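Local coordinates for AimR transcriptional regulator (Bacillus phage phi3T, PDB 5ZVV), which activates transcription of the phage aimX locus as a homodimer and is switched off by the arbitrium peptide, so setting the choice between lysis and lysogeny, at residues 67-72 and 92-97; 117-122 and 126-131; 237-242 and 271-276; 300-305 and 334-339. One frame throughout, in Å; residues are numbered along the deposited sequence.

The four interactions follow one another along an almost wholly helical chain, each closing before the next opens, and all lie in the helical repeat-like region, which is related to TPR proteins. Interactions 1 and 2, centres 20 Å apart, are joined through the consecutive helices 92-103 and 108-124, where Asp96 OD1 and Arg121 NE form a salt bridge of 3.0 Å. Interactions 3 and 4, centres 17 Å apart, meet through helices 260-277 and 291-304, with a probable hydrogen bond of 2.9 Å between Asn303 ND2 and Asn275 O. Interactions 1 and 4 lie 48 Å apart, centre to centre, on opposite sides of the chain's centre; each of the four joins parts close in sequence, as in a TPR-like superhelical stack.

Interaction 1 (67-72 and 92-97); sequences EYFLEL and DTLTDK
The ring of Phe69 meets Leu94 obliquely: methyl CD2 of Leu94 approaches ring atom CD2 of Phe69 at 3.8 Å, neither squarely over a face nor squarely at an edge. Ser82 of helix 77-88, Leu50 of helix 47-56 and Ile98, one turn beyond Leu94, also touch the Phe69 side chain. The setting is a TPR-like stack of helices, in which the end of helix 61-69 packs against the start of helix 92-103, with helix 77-88 between them in the chain. Leu94 carries much of the contact because its fork has two jobs. With CG anti to the backbone N (chi1 179°), the side chain extends toward the other segment, and the fork then sends CD2 to Phe69 and CD1 to Leu70. Leu70 and Leu94 slide past each other in opposite directions, so that Leu94 CD1 sits 4.0 Å from both CG and CD2 of Leu70. Aromatic and branched aliphatic groups suit this seam, buried at Phe69 and Leu94 and opening to solvent at Lys97; no hydrogen bond crosses it. From Phe69 to Leu72 the chain makes a type I turn, closed by Leu72 N bonding to Phe69 O at 3.1 Å. Toward solvent, lysine fits the border: its extended chain can carry the ammonium outward while its base remains apolar, and Leu70 CD2 rests 4.0 Å from Lys97 CB.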
loop_
_atom_site.group_PDB
_atom_site.type_symbol
_atom_site.label_atom_id
_atom_site.label_comp_id
_atom_site.label_asym_id
_atom_site.label_seq_id
_atom_site.Cartn_x
_atom_site.Cartn_y
_atom_site.Cartn_z
ATOM N N GLU A 67 -35.409 11.930 -14.745
ATOM C CA GLU A 67 -36.276 13.102 -14.787
ATOM C C GLU A 67 -36.719 13.522 -13.388
ATOM O O GLU A 67 -36.822 14.719 -13.099
ATOM C CB GLU A 67 -37.489 12.816 -15.675
ATOM C CG GLU A 67 -38.441 13.989 -15.838
ATOM C CD GLU A 67 -39.582 13.677 -16.788
ATOM O OE1 GLU A 67 -39.678 12.516 -17.245
ATOM O OE2 GLU A 67 -40.382 14.591 -17.077
ATOM N N TYR A 68 -36.966 12.551 -12.507
ATOM C CA TYR A 68 -37.544 12.844 -11.200
ATOM C C TYR A 68 -36.526 13.492 -10.268
ATOM O O TYR A 68 -36.838 14.469 -9.576
ATOM C CB TYR A 68 -38.096 11.556 -10.589
ATOM C CG TYR A 68 -38.851 11.743 -9.295
ATOM C CD1 TYR A 68 -40.216 11.991 -9.297
ATOM C CD2 TYR A 68 -38.202 11.656 -8.068
ATOM C CE1 TYR A 68 -40.915 12.153 -8.121
ATOM C CE2 TYR A 68 -38.890 11.821 -6.885
ATOM C CZ TYR A 68 -40.248 12.071 -6.917
ATOM O OH TYR A 68 -40.946 12.230 -5.744
ATOM N N PHE A 69 -35.300 12.963 -10.241
ATOM C CA PHE A 69 -34.295 13.446 -9.298
ATOM C C PHE A 69 -33.955 14.910 -9.541
ATOM O O PHE A 69 -33.693 15.661 -8.593
ATOM C CB PHE A 69 -33.030 12.592 -9.390
ATOM C CG PHE A 69 -33.142 11.255 -8.713
ATOM C CD1 PHE A 69 -34.220 10.958 -7.896
ATOM C CD2 PHE A 69 -32.154 10.297 -8.884
ATOM C CE1 PHE A 69 -34.318 9.729 -7.271
ATOM C CE2 PHE A 69 -32.246 9.067 -8.259
ATOM C CZ PHE A 69 -33.327 8.784 -7.452
ATOM N N LEU A 70 -33.946 15.336 -10.806
ATOM C CA LEU A 70 -33.599 16.713 -11.130
ATOM C C LEU A 70 -34.659 17.711 -10.682
ATOM O O LEU A 70 -34.408 18.918 -10.743
ATOM C CB LEU A 70 -33.353 16.854 -12.633
ATOM C CG LEU A 70 -32.153 16.072 -13.173
ATOM C CD1 LEU A 70 -32.009 16.281 -14.673
ATOM C CD2 LEU A 70 -30.875 16.468 -12.443
ATOM N N GLU A 71 -35.822 17.242 -10.229
ATOM C CA GLU A 71 -36.862 18.116 -9.709
ATOM C C GLU A 71 -36.847 18.230 -8.191
ATOM O O GLU A 71 -37.583 19.060 -7.647
ATOM C CB GLU A 71 -38.243 17.632 -10.170
ATOM C CG GLU A 71 -38.440 17.670 -11.681
ATOM C CD GLU A 71 -38.239 19.058 -12.267
ATOM O OE1 GLU A 71 -38.606 20.051 -11.603
ATOM O OE2 GLU A 71 -37.708 19.157 -13.393
ATOM N N LEU A 72 -36.037 17.431 -7.501
ATOM C CA LEU A 72 -35.956 17.507 -6.050
ATOM C C LEU A 72 -35.350 18.837 -5.610
ATOM O O LEU A 72 -34.621 19.500 -6.354
ATOM C CB LEU A 72 -35.121 16.351 -5.496
ATOM C CG LEU A 72 -35.652 14.932 -5.713
ATOM C CD1 LEU A 72 -34.594 13.914 -5.329
ATOM C CD2 LEU A 72 -36.932 14.704 -4.920
ATOM N N ASP A 92 -23.777 8.043 -14.412
ATOM C CA ASP A 92 -22.751 9.078 -14.280
ATOM C C ASP A 92 -23.249 10.448 -14.727
ATOM O O ASP A 92 -22.950 11.460 -14.081
ATOM C CB ASP A 92 -21.509 8.686 -15.080
ATOM C CG ASP A 92 -20.803 7.474 -14.510
ATOM O OD1 ASP A 92 -20.933 7.228 -13.293
ATOM O OD2 ASP A 92 -20.115 6.769 -15.279
ATOM N N THR A 93 -23.983 10.507 -15.840
ATOM C CA THR A 93 -24.492 11.786 -16.332
ATOM C C THR A 93 -25.421 12.426 -15.307
ATOM O O THR A 93 -25.227 13.580 -14.887
ATOM C CB THR A 93 -25.219 11.569 -17.665
ATOM O OG1 THR A 93 -24.343 10.909 -18.588
ATOM C CG2 THR A 93 -25.667 12.895 -18.262
ATOM N N LEU A 94 -26.440 11.672 -14.888
ATOM C CA LEU A 94 -27.336 12.127 -13.834
ATOM C C LEU A 94 -26.565 12.468 -12.566
ATOM O O LEU A 94 -26.822 13.501 -11.937
ATOM C CB LEU A 94 -28.387 11.052 -13.553
ATOM C CG LEU A 94 -29.416 11.343 -12.462
ATOM C CD1 LEU A 94 -30.241 12.570 -12.817
ATOM C CD2 LEU A 94 -30.314 10.140 -12.246
ATOM N N THR A 95 -25.611 11.613 -12.184
ATOM C CA THR A 95 -24.846 11.845 -10.962
ATOM C C THR A 95 -24.142 13.195 -11.000
ATOM O O THR A 95 -24.157 13.937 -10.013
ATOM C CB THR A 95 -23.826 10.725 -10.750
ATOM O OG1 THR A 95 -24.501 9.470 -10.596
ATOM C CG2 THR A 95 -22.983 10.996 -9.511
ATOM N N ASP A 96 -23.533 13.538 -12.138
ATOM C CA ASP A 96 -22.799 14.797 -12.224
ATOM C C ASP A 96 -23.746 15.990 -12.236
ATOM O O ASP A 96 -23.447 17.032 -11.634
ATOM C CB ASP A 96 -21.898 14.795 -13.456
ATOM C CG ASP A 96 -20.781 13.773 -13.354
ATOM O OD1 ASP A 96 -20.408 13.412 -12.216
ATOM O OD2 ASP A 96 -20.273 13.332 -14.408
ATOM N N LYS A 97 -24.896 15.859 -12.905
ATOM C CA LYS A 97 -25.893 16.928 -12.838
ATOM C C LYS A 97 -26.341 17.175 -11.399
ATOM O O LYS A 97 -26.396 18.324 -10.936
ATOM C CB LYS A 97 -27.086 16.584 -13.731
ATOM C CG LYS A 97 -26.755 16.575 -15.216
ATOM C CD LYS A 97 -27.948 16.143 -16.050
ATOM C CE LYS A 97 -27.568 16.015 -17.519
ATOM N NZ LYS A 97 -28.693 15.501 -18.349
#

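Interaction 2 (117-122 and 126-131); sequences YSLHRK and NEISLN
Helix 108-124 ends in a Schellman motif, in which Asn126 turns the chain with a positive phi of 55° and Glu127 N donates to Lys122 O over 2.7 Å, fairly straight (157° at the hydrogen) and in the carbonyl plane. Beyond the turn, Ile128 lies back against the helix the chain has just left. Its CG2 presses on Lys122 CB at 3.7 Å, while CG1, anti to the backbone N (chi1 -165°), carries CD1 to within 3.9 Å of Leu119 CD2. Glu127 crosses the Lys122 side chain at about a right angle, with OE1 4.1 Å from Lys122 CG. Asparagine suits position 126, since it adopts such backbone angles more readily than most residues. Ser129 then caps helix 130-139, its OG accepting a weak bond from Asn131 N. With Glu127 OE1 and Lys122 NZ 6.6 Å apart, any electrostatic attraction is probably modest, so what joins the two segments is chiefly one backbone bond, the longer-range of the motif's pair, and an aliphatic patch.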
loop_
_atom_site.group_PDB
_atom_site.type_symbol
_atom_site.label_atom_id
_atom_site.label_comp_id
_atom_site.label_asym_id
_atom_site.label_seq_id
_atom_site.Cartn_x
_atom_site.Cartn_y
_atom_site.Cartn_z
ATOM N N TYR A 117 -18.942 14.074 -3.227
ATOM C CA TYR A 117 -19.225 13.261 -4.404
ATOM C C TYR A 117 -18.511 13.798 -5.637
ATOM O O TYR A 117 -18.163 13.024 -6.537
ATOM C CB TYR A 117 -20.731 13.179 -4.646
ATOM C CG TYR A 117 -21.398 12.109 -3.812
ATOM C CD1 TYR A 117 -21.747 12.347 -2.488
ATOM C CD2 TYR A 117 -21.662 10.855 -4.344
ATOM C CE1 TYR A 117 -22.349 11.366 -1.721
ATOM C CE2 TYR A 117 -22.263 9.869 -3.584
ATOM C CZ TYR A 117 -22.604 10.130 -2.275
ATOM O OH TYR A 117 -23.204 9.150 -1.524
ATOM N N SER A 118 -18.280 15.109 -5.696
ATOM C CA SER A 118 -17.470 15.662 -6.774
ATOM C C SER A 118 -16.048 15.118 -6.714
ATOM O O SER A 118 -15.478 14.736 -7.745
ATOM C CB SER A 118 -17.470 17.189 -6.702
ATOM O OG SER A 118 -16.781 17.746 -7.805
ATOM N N LEU A 119 -15.460 15.069 -5.512
ATOM C CA LEU A 119 -14.144 14.454 -5.358
ATOM C C LEU A 119 -14.175 12.984 -5.753
ATOM O O LEU A 119 -13.266 12.497 -6.436
ATOM C CB LEU A 119 -13.652 14.603 -3.918
ATOM C CG LEU A 119 -13.343 16.014 -3.415
ATOM C CD1 LEU A 119 -12.879 15.961 -1.972
ATOM C CD2 LEU A 119 -12.297 16.676 -4.290
ATOM N N HIS A 120 -15.213 12.264 -5.321
ATOM C CA HIS A 120 -15.388 10.861 -5.688
ATOM C C HIS A 120 -15.361 10.682 -7.203
ATOM O O HIS A 120 -14.671 9.799 -7.732
ATOM C CB HIS A 120 -16.706 10.354 -5.096
ATOM C CG HIS A 120 -17.091 8.975 -5.533
ATOM N ND1 HIS A 120 -16.234 7.900 -5.452
ATOM C CD2 HIS A 120 -18.254 8.492 -6.030
ATOM C CE1 HIS A 120 -16.846 6.816 -5.893
ATOM N NE2 HIS A 120 -18.073 7.148 -6.250
ATOM N N ARG A 121 -16.098 11.536 -7.914
ATOM C CA ARG A 121 -16.186 11.430 -9.366
ATOM C C ARG A 121 -14.875 11.817 -10.034
ATOM O O ARG A 121 -14.481 11.208 -11.038
ATOM C CB ARG A 121 -17.334 12.297 -9.875
ATOM C CG ARG A 121 -18.700 11.742 -9.515
ATOM C CD ARG A 121 -18.962 10.465 -10.288
ATOM N NE ARG A 121 -19.117 10.741 -11.712
ATOM C CZ ARG A 121 -18.738 9.917 -12.683
ATOM N NH1 ARG A 121 -18.166 8.758 -12.391
ATOM N NH2 ARG A 121 -18.920 10.262 -13.949
ATOM N N LYS A 122 -14.187 12.829 -9.502
ATOM C CA LYS A 122 -12.876 13.178 -10.039
ATOM C C LYS A 122 -11.878 12.045 -9.844
ATOM O O LYS A 122 -10.983 11.854 -10.676
ATOM C CB LYS A 122 -12.365 14.464 -9.392
ATOM C CG LYS A 122 -13.120 15.710 -9.824
ATOM C CD LYS A 122 -12.596 16.947 -9.115
ATOM C CE LYS A 122 -13.369 18.186 -9.529
ATOM N NZ LYS A 122 -12.925 19.392 -8.777
ATOM N N ASN A 126 -9.960 9.840 -12.714
ATOM C CA ASN A 126 -8.533 10.127 -12.548
ATOM C C ASN A 126 -8.215 11.577 -12.918
ATOM O O ASN A 126 -7.205 11.872 -13.560
ATOM C CB ASN A 126 -7.670 9.150 -13.353
ATOM C CG ASN A 126 -6.206 9.194 -12.953
ATOM O OD1 ASN A 126 -5.839 9.844 -11.973
ATOM N ND2 ASN A 126 -5.364 8.500 -13.709
ATOM N N GLU A 127 -9.098 12.491 -12.516
ATOM C CA GLU A 127 -8.900 13.917 -12.735
ATOM C C GLU A 127 -8.319 14.615 -11.516
ATOM O O GLU A 127 -8.061 15.821 -11.570
ATOM C CB GLU A 127 -10.221 14.580 -13.136
ATOM C CG GLU A 127 -10.762 14.114 -14.479
ATOM C CD GLU A 127 -12.153 14.643 -14.768
ATOM O OE1 GLU A 127 -12.805 15.147 -13.828
ATOM O OE2 GLU A 127 -12.597 14.556 -15.933
ATOM N N ILE A 128 -8.111 13.886 -10.421
ATOM C CA ILE A 128 -7.502 14.424 -9.214
ATOM C C ILE A 128 -6.611 13.343 -8.619
ATOM O O ILE A 128 -6.834 12.146 -8.824
ATOM C CB ILE A 128 -8.561 14.900 -8.192
ATOM C CG1 ILE A 128 -7.925 15.782 -7.116
ATOM C CG2 ILE A 128 -9.272 13.712 -7.557
ATOM C CD1 ILE A 128 -8.889 16.206 -6.029
ATOM N N SER A 129 -5.579 13.772 -7.901
ATOM C CA SER A 129 -4.727 12.830 -7.199
ATOM C C SER A 129 -5.438 12.299 -5.956
ATOM O O SER A 129 -6.356 12.920 -5.416
ATOM C CB SER A 129 -3.404 13.489 -6.810
ATOM O OG SER A 129 -2.669 12.665 -5.921
ATOM N N LEU A 130 -5.000 11.123 -5.507
ATOM C CA LEU A 130 -5.565 10.540 -4.294
ATOM C C LEU A 130 -5.235 11.395 -3.076
ATOM O O LEU A 130 -6.107 11.680 -2.245
ATOM C CB LEU A 130 -5.048 9.113 -4.121
ATOM C CG LEU A 130 -5.720 8.242 -3.062
ATOM C CD1 LEU A 130 -5.841 6.818 -3.573
ATOM C CD2 LEU A 130 -4.934 8.275 -1.760
ATOM N N ASN A 131 -3.976 11.820 -2.958
ATOM C CA ASN A 131 -3.606 12.726 -1.879
ATOM C C ASN A 131 -4.267 14.088 -2.050
ATOM O O ASN A 131 -4.630 14.727 -1.056
ATOM C CB ASN A 131 -2.084 12.869 -1.805
ATOM C CG ASN A 131 -1.405 11.596 -1.345
ATOM O OD1 ASN A 131 -1.983 10.510 -1.408
ATOM N ND2 ASN A 131 -0.170 11.724 -0.871
#

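Interaction 3 (237-242 and 271-276); sequences TLIFED and CFLSNI
Ile239, in the turn between helix 224-237 and helix 243-252, makes the apolar contacts. Its CG2 lies 4.2 Å from Phe272 CE2, the two side chains crossing at about a right angle. The same methyl sits over the centre of the Phe240 ring, 3.9 Å above its plane, so one beta-branched residue bridges two aromatics. Leu273, its CG anti to its own N (chi1 -178°), brings CD1 to 3.9 Å from Ile239 O and 4.4 Å from Ile239 CG2. Ile276 CG1 lies 3.6 Å above one face of the Phe272 ring, offset toward its rim. In the TPR-like fold this seats the turn between two helices on helix 260-277, with Leu362 of helix 361-369 touching Phe240, Phe272 and Ile276. Polar bonds hold the turn's shape and ends. The carbonyl O of the buried Ile239, next to Leu273 CD1, accepts from Trp277 NE1, and Glu241 N bonds Leu238 O at 3.3 Å. Asp242 N-caps helix 243-252, a role suited to its short carboxylate, with OD1 accepting weak bonds from Asp244 N and Glu245 N.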
loop_
_atom_site.group_PDB
_atom_site.type_symbol
_atom_site.label_atom_id
_atom_site.label_comp_id
_atom_site.label_asym_id
_atom_site.label_seq_id
_atom_site.Cartn_x
_atom_site.Cartn_y
_atom_site.Cartn_z
ATOM N N THR A 237 -15.841 -17.222 -7.415
ATOM C CA THR A 237 -15.348 -18.078 -6.342
ATOM C C THR A 237 -15.599 -19.551 -6.620
ATOM O O THR A 237 -14.977 -20.400 -5.973
ATOM C CB THR A 237 -15.985 -17.722 -4.997
ATOM O OG1 THR A 237 -17.386 -18.018 -5.038
ATOM C CG2 THR A 237 -15.773 -16.257 -4.660
ATOM N N LEU A 238 -16.496 -19.877 -7.552
ATOM C CA LEU A 238 -16.791 -21.274 -7.859
ATOM C C LEU A 238 -16.088 -21.796 -9.112
ATOM O O LEU A 238 -16.369 -22.923 -9.533
ATOM C CB LEU A 238 -18.300 -21.467 -7.999
ATOM C CG LEU A 238 -19.129 -21.273 -6.731
ATOM C CD1 LEU A 238 -20.607 -21.199 -7.081
ATOM C CD2 LEU A 238 -18.857 -22.406 -5.750
ATOM N N ILE A 239 -15.168 -21.026 -9.700
ATOM C CA ILE A 239 -14.640 -21.357 -11.027
ATOM C C ILE A 239 -13.940 -22.714 -11.021
ATOM O O ILE A 239 -14.143 -23.536 -11.924
ATOM C CB ILE A 239 -13.699 -20.243 -11.524
ATOM C CG1 ILE A 239 -14.499 -18.999 -11.919
ATOM C CG2 ILE A 239 -12.856 -20.728 -12.698
ATOM C CD1 ILE A 239 -13.636 -17.828 -12.335
ATOM N N PHE A 240 -13.110 -22.972 -10.014
ATOM C CA PHE A 240 -12.305 -24.186 -9.984
ATOM C C PHE A 240 -12.930 -25.308 -9.163
ATOM O O PHE A 240 -12.325 -26.376 -9.047
ATOM C CB PHE A 240 -10.906 -23.872 -9.448
ATOM C CG PHE A 240 -10.179 -22.829 -10.243
ATOM C CD1 PHE A 240 -9.487 -23.171 -11.393
ATOM C CD2 PHE A 240 -10.201 -21.503 -9.849
ATOM C CE1 PHE A 240 -8.823 -22.210 -12.132
ATOM C CE2 PHE A 240 -9.538 -20.537 -10.580
ATOM C CZ PHE A 240 -8.847 -20.889 -11.725
ATOM N N GLU A 241 -14.123 -25.104 -8.605
ATOM C CA GLU A 241 -14.770 -26.117 -7.776
ATOM C C GLU A 241 -15.864 -26.883 -8.510
ATOM O O GLU A 241 -15.881 -28.116 -8.481
ATOM C CB GLU A 241 -15.356 -25.475 -6.513
ATOM C CG GLU A 241 -14.323 -24.923 -5.551
ATOM C CD GLU A 241 -14.946 -24.379 -4.280
ATOM O OE1 GLU A 241 -16.166 -24.568 -4.085
ATOM O OE2 GLU A 241 -14.214 -23.763 -3.477
ATOM N N ASP A 242 -16.781 -26.177 -9.168
ATOM C CA ASP A 242 -17.967 -26.802 -9.747
ATOM C C ASP A 242 -18.407 -25.973 -10.943
ATOM O O ASP A 242 -18.697 -24.782 -10.798
ATOM C CB ASP A 242 -19.089 -26.896 -8.704
ATOM C CG ASP A 242 -20.259 -27.751 -9.162
ATOM O OD1 ASP A 242 -20.587 -27.750 -10.365
ATOM O OD2 ASP A 242 -20.863 -28.426 -8.303
ATOM N N CYS A 271 -17.563 -17.494 -20.626
ATOM C CA CYS A 271 -16.627 -17.959 -21.641
ATOM C C CYS A 271 -15.362 -18.510 -21.000
ATOM O O CYS A 271 -14.876 -19.586 -21.377
ATOM C CB CYS A 271 -16.297 -16.813 -22.600
ATOM S SG CYS A 271 -15.198 -17.264 -23.950
ATOM N N PHE A 272 -14.818 -17.786 -20.021
ATOM C CA PHE A 272 -13.679 -18.300 -19.272
ATOM C C PHE A 272 -14.037 -19.596 -18.559
ATOM O O PHE A 272 -13.262 -20.557 -18.568
ATOM C CB PHE A 272 -13.187 -17.261 -18.266
ATOM C CG PHE A 272 -11.938 -17.675 -17.542
ATOM C CD1 PHE A 272 -10.710 -17.645 -18.186
ATOM C CD2 PHE A 272 -11.988 -18.100 -16.224
ATOM C CE1 PHE A 272 -9.554 -18.027 -17.524
ATOM C CE2 PHE A 272 -10.836 -18.483 -15.555
ATOM C CZ PHE A 272 -9.618 -18.446 -16.209
ATOM N N LEU A 273 -15.214 -19.638 -17.929
ATOM C CA LEU A 273 -15.632 -20.844 -17.221
ATOM C C LEU A 273 -15.686 -22.048 -18.157
ATOM O O LEU A 273 -15.082 -23.095 -17.880
ATOM C CB LEU A 273 -16.995 -20.615 -16.571
ATOM C CG LEU A 273 -17.536 -21.783 -15.751
ATOM C CD1 LEU A 273 -16.697 -22.004 -14.497
ATOM C CD2 LEU A 273 -19.002 -21.561 -15.404
ATOM N N SER A 274 -16.409 -21.917 -19.275
ATOM C CA SER A 274 -16.587 -23.055 -20.171
ATOM C C SER A 274 -15.284 -23.434 -20.861
ATOM O O SER A 274 -15.071 -24.612 -21.167
ATOM C CB SER A 274 -17.679 -22.755 -21.200
ATOM O OG SER A 274 -17.333 -21.651 -22.019
ATOM N N ASN A 275 -14.407 -22.459 -21.117
ATOM C CA ASN A 275 -13.068 -22.786 -21.599
ATOM C C ASN A 275 -12.292 -23.588 -20.564
ATOM O O ASN A 275 -11.601 -24.555 -20.904
ATOM C CB ASN A 275 -12.306 -21.511 -21.951
ATOM C CG ASN A 275 -12.768 -20.897 -23.251
ATOM O OD1 ASN A 275 -13.399 -21.558 -24.076
ATOM N ND2 ASN A 275 -12.447 -19.625 -23.446
ATOM N N ILE A 276 -12.398 -23.197 -19.291
ATOM C CA ILE A 276 -11.698 -23.898 -18.217
ATOM C C ILE A 276 -12.162 -25.346 -18.138
ATOM O O ILE A 276 -11.350 -26.275 -18.055
ATOM C CB ILE A 276 -11.903 -23.168 -16.877
ATOM C CG1 ILE A 276 -11.027 -21.920 -16.805
ATOM C CG2 ILE A 276 -11.609 -24.093 -15.698
ATOM C CD1 ILE A 276 -9.557 -22.224 -16.881
#

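Interaction 4 (300-305 and 334-339); sequences YYINQG and KGLISQ
Ile302 points its CB toward helix 324-338, and each branch beyond it finds a different neighbour. From CB, the short branch CG2 stands anti to the backbone N and comes 4.1 Å from Leu336 CB. The longer branch begins at CG1, which the first torsion (chi1 -70°) sets beside the backbone N, and it meets Ile337 CG1 at 3.7 Å. At the tip, CD1 lies equally close, 3.7 Å from the same Ile337 CG1 and 3.9 Å from Ile337 CD1. Ile302 thus straddles two successive residues of the other helix, crossing both side chains at about a right angle. Such a meeting of next-but-one helices belongs to the TPR-like stack: helices 291-304 and 324-338 run in roughly the same direction here, with helix 307-318 between them in the chain and touching both isoleucines, Ala310 on Ile302 and Thr311 on Ile337. A branch at CB gives isoleucine its two-way reach, and aliphatic carbon suits a small apolar patch near the surface, its three residues all partly exposed. One turn on from Ile302, helix 291-304 closes in a Schellman motif at Gly305, whose phi of 82° suits a residue without a side chain, and Gly305 N donates to Ile302 O at 3.2 Å.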
loop_
_atom_site.group_PDB
_atom_site.type_symbol
_atom_site.label_atom_id
_atom_site.label_comp_id
_atom_site.label_asym_id
_atom_site.label_seq_id
_atom_site.Cartn_x
_atom_site.Cartn_y
_atom_site.Cartn_z
ATOM N N TYR A 300 -10.473 -20.104 -26.278
ATOM C CA TYR A 300 -11.420 -20.970 -26.976
ATOM C C TYR A 300 -10.789 -21.607 -28.210
ATOM O O TYR A 300 -10.950 -22.812 -28.448
ATOM C CB TYR A 300 -12.660 -20.158 -27.352
ATOM C CG TYR A 300 -13.644 -20.868 -28.249
ATOM C CD1 TYR A 300 -14.499 -21.840 -27.743
ATOM C CD2 TYR A 300 -13.739 -20.547 -29.598
ATOM C CE1 TYR A 300 -15.409 -22.483 -28.558
ATOM C CE2 TYR A 300 -14.645 -21.184 -30.421
ATOM C CZ TYR A 300 -15.479 -22.151 -29.895
ATOM O OH TYR A 300 -16.386 -22.791 -30.712
ATOM N N TYR A 301 -10.059 -20.815 -29.001
ATOM C CA TYR A 301 -9.364 -21.366 -30.160
ATOM C C TYR A 301 -8.375 -22.452 -29.750
ATOM O O TYR A 301 -8.295 -23.504 -30.396
ATOM C CB TYR A 301 -8.646 -20.251 -30.921
ATOM C CG TYR A 301 -9.552 -19.393 -31.774
ATOM C CD1 TYR A 301 -10.801 -19.847 -32.178
ATOM C CD2 TYR A 301 -9.150 -18.128 -32.184
ATOM C CE1 TYR A 301 -11.627 -19.064 -32.964
ATOM C CE2 TYR A 301 -9.967 -17.338 -32.968
ATOM C CZ TYR A 301 -11.203 -17.809 -33.357
ATOM O OH TYR A 301 -12.017 -17.019 -34.142
ATOM N N ILE A 302 -7.615 -22.213 -28.676
ATOM C CA ILE A 302 -6.655 -23.203 -28.189
ATOM C C ILE A 302 -7.367 -24.503 -27.848
ATOM O O ILE A 302 -6.904 -25.598 -28.195
ATOM C CB ILE A 302 -5.887 -22.655 -26.973
ATOM C CG1 ILE A 302 -4.937 -21.532 -27.388
ATOM C CG2 ILE A 302 -5.131 -23.773 -26.270
ATOM C CD1 ILE A 302 -4.381 -20.754 -26.214
ATOM N N ASN A 303 -8.503 -24.404 -27.155
ATOM C CA ASN A 303 -9.249 -25.610 -26.813
ATOM C C ASN A 303 -9.741 -26.333 -28.061
ATOM O O ASN A 303 -9.712 -27.569 -28.120
ATOM C CB ASN A 303 -10.418 -25.265 -25.893
ATOM C CG ASN A 303 -9.974 -25.002 -24.468
ATOM O OD1 ASN A 303 -8.860 -25.356 -24.081
ATOM N ND2 ASN A 303 -10.844 -24.387 -23.680
ATOM N N GLN A 304 -10.185 -25.587 -29.072
ATOM C CA GLN A 304 -10.675 -26.219 -30.292
ATOM C C GLN A 304 -9.565 -26.593 -31.270
ATOM O O GLN A 304 -9.867 -27.088 -32.362
ATOM C CB GLN A 304 -11.689 -25.308 -30.987
ATOM C CG GLN A 304 -13.038 -25.262 -30.291
ATOM C CD GLN A 304 -14.192 -25.161 -31.270
ATOM O OE1 GLN A 304 -14.333 -24.167 -31.985
ATOM N NE2 GLN A 304 -15.022 -26.200 -31.315
ATOM N N GLY A 305 -8.300 -26.380 -30.914
ATOM C CA GLY A 305 -7.195 -26.758 -31.769
ATOM C C GLY A 305 -6.859 -25.775 -32.868
ATOM O O GLY A 305 -5.968 -26.063 -33.680
ATOM N N LYS A 334 -0.077 -18.854 -23.721
ATOM C CA LYS A 334 1.139 -19.170 -24.464
ATOM C C LYS A 334 1.716 -20.506 -24.017
ATOM O O LYS A 334 2.237 -21.267 -24.838
ATOM C CB LYS A 334 2.173 -18.058 -24.291
ATOM C CG LYS A 334 1.738 -16.707 -24.827
ATOM C CD LYS A 334 2.004 -16.583 -26.312
ATOM C CE LYS A 334 3.496 -16.538 -26.597
ATOM N NZ LYS A 334 3.772 -16.346 -28.045
ATOM N N GLY A 335 1.630 -20.806 -22.720
ATOM C CA GLY A 335 2.083 -22.100 -22.242
ATOM C C GLY A 335 1.188 -23.233 -22.702
ATOM O O GLY A 335 1.671 -24.320 -23.033
ATOM N N LEU A 336 -0.127 -23.001 -22.723
ATOM C CA LEU A 336 -1.039 -24.006 -23.258
ATOM C C LEU A 336 -0.679 -24.363 -24.693
ATOM O O LEU A 336 -0.751 -25.532 -25.086
ATOM C CB LEU A 336 -2.484 -23.514 -23.175
ATOM C CG LEU A 336 -3.135 -23.535 -21.792
ATOM C CD1 LEU A 336 -4.577 -23.061 -21.875
ATOM C CD2 LEU A 336 -3.062 -24.926 -21.187
ATOM N N ILE A 337 -0.273 -23.370 -25.488
ATOM C CA ILE A 337 0.118 -23.655 -26.866
ATOM C C ILE A 337 1.479 -24.341 -26.907
ATOM O O ILE A 337 1.636 -25.414 -27.501
ATOM C CB ILE A 337 0.111 -22.362 -27.702
ATOM C CG1 ILE A 337 -1.326 -21.908 -27.970
ATOM C CG2 ILE A 337 0.878 -22.560 -29.005
ATOM C CD1 ILE A 337 -1.422 -20.609 -28.742
ATOM N N SER A 338 2.482 -23.741 -26.264
ATOM C CA SER A 338 3.860 -24.192 -26.424
ATOM C C SER A 338 4.164 -25.452 -25.624
ATOM O O SER A 338 5.067 -26.209 -25.998
ATOM C CB SER A 338 4.828 -23.086 -26.006
ATOM O OG SER A 338 4.840 -22.931 -24.596
ATOM N N GLN A 339 3.438 -25.685 -24.529
ATOM C CA GLN A 339 3.766 -26.734 -23.560
ATOM C C GLN A 339 5.182 -26.570 -23.013
ATOM O O GLN A 339 5.819 -27.543 -22.604
ATOM C CB GLN A 339 3.578 -28.133 -24.152
ATOM C CG GLN A 339 2.131 -28.507 -24.398
ATOM C CD GLN A 339 1.967 -29.949 -24.833
ATOM O OE1 GLN A 339 2.785 -30.480 -25.586
ATOM N NE2 GLN A 339 0.910 -30.594 -24.354
#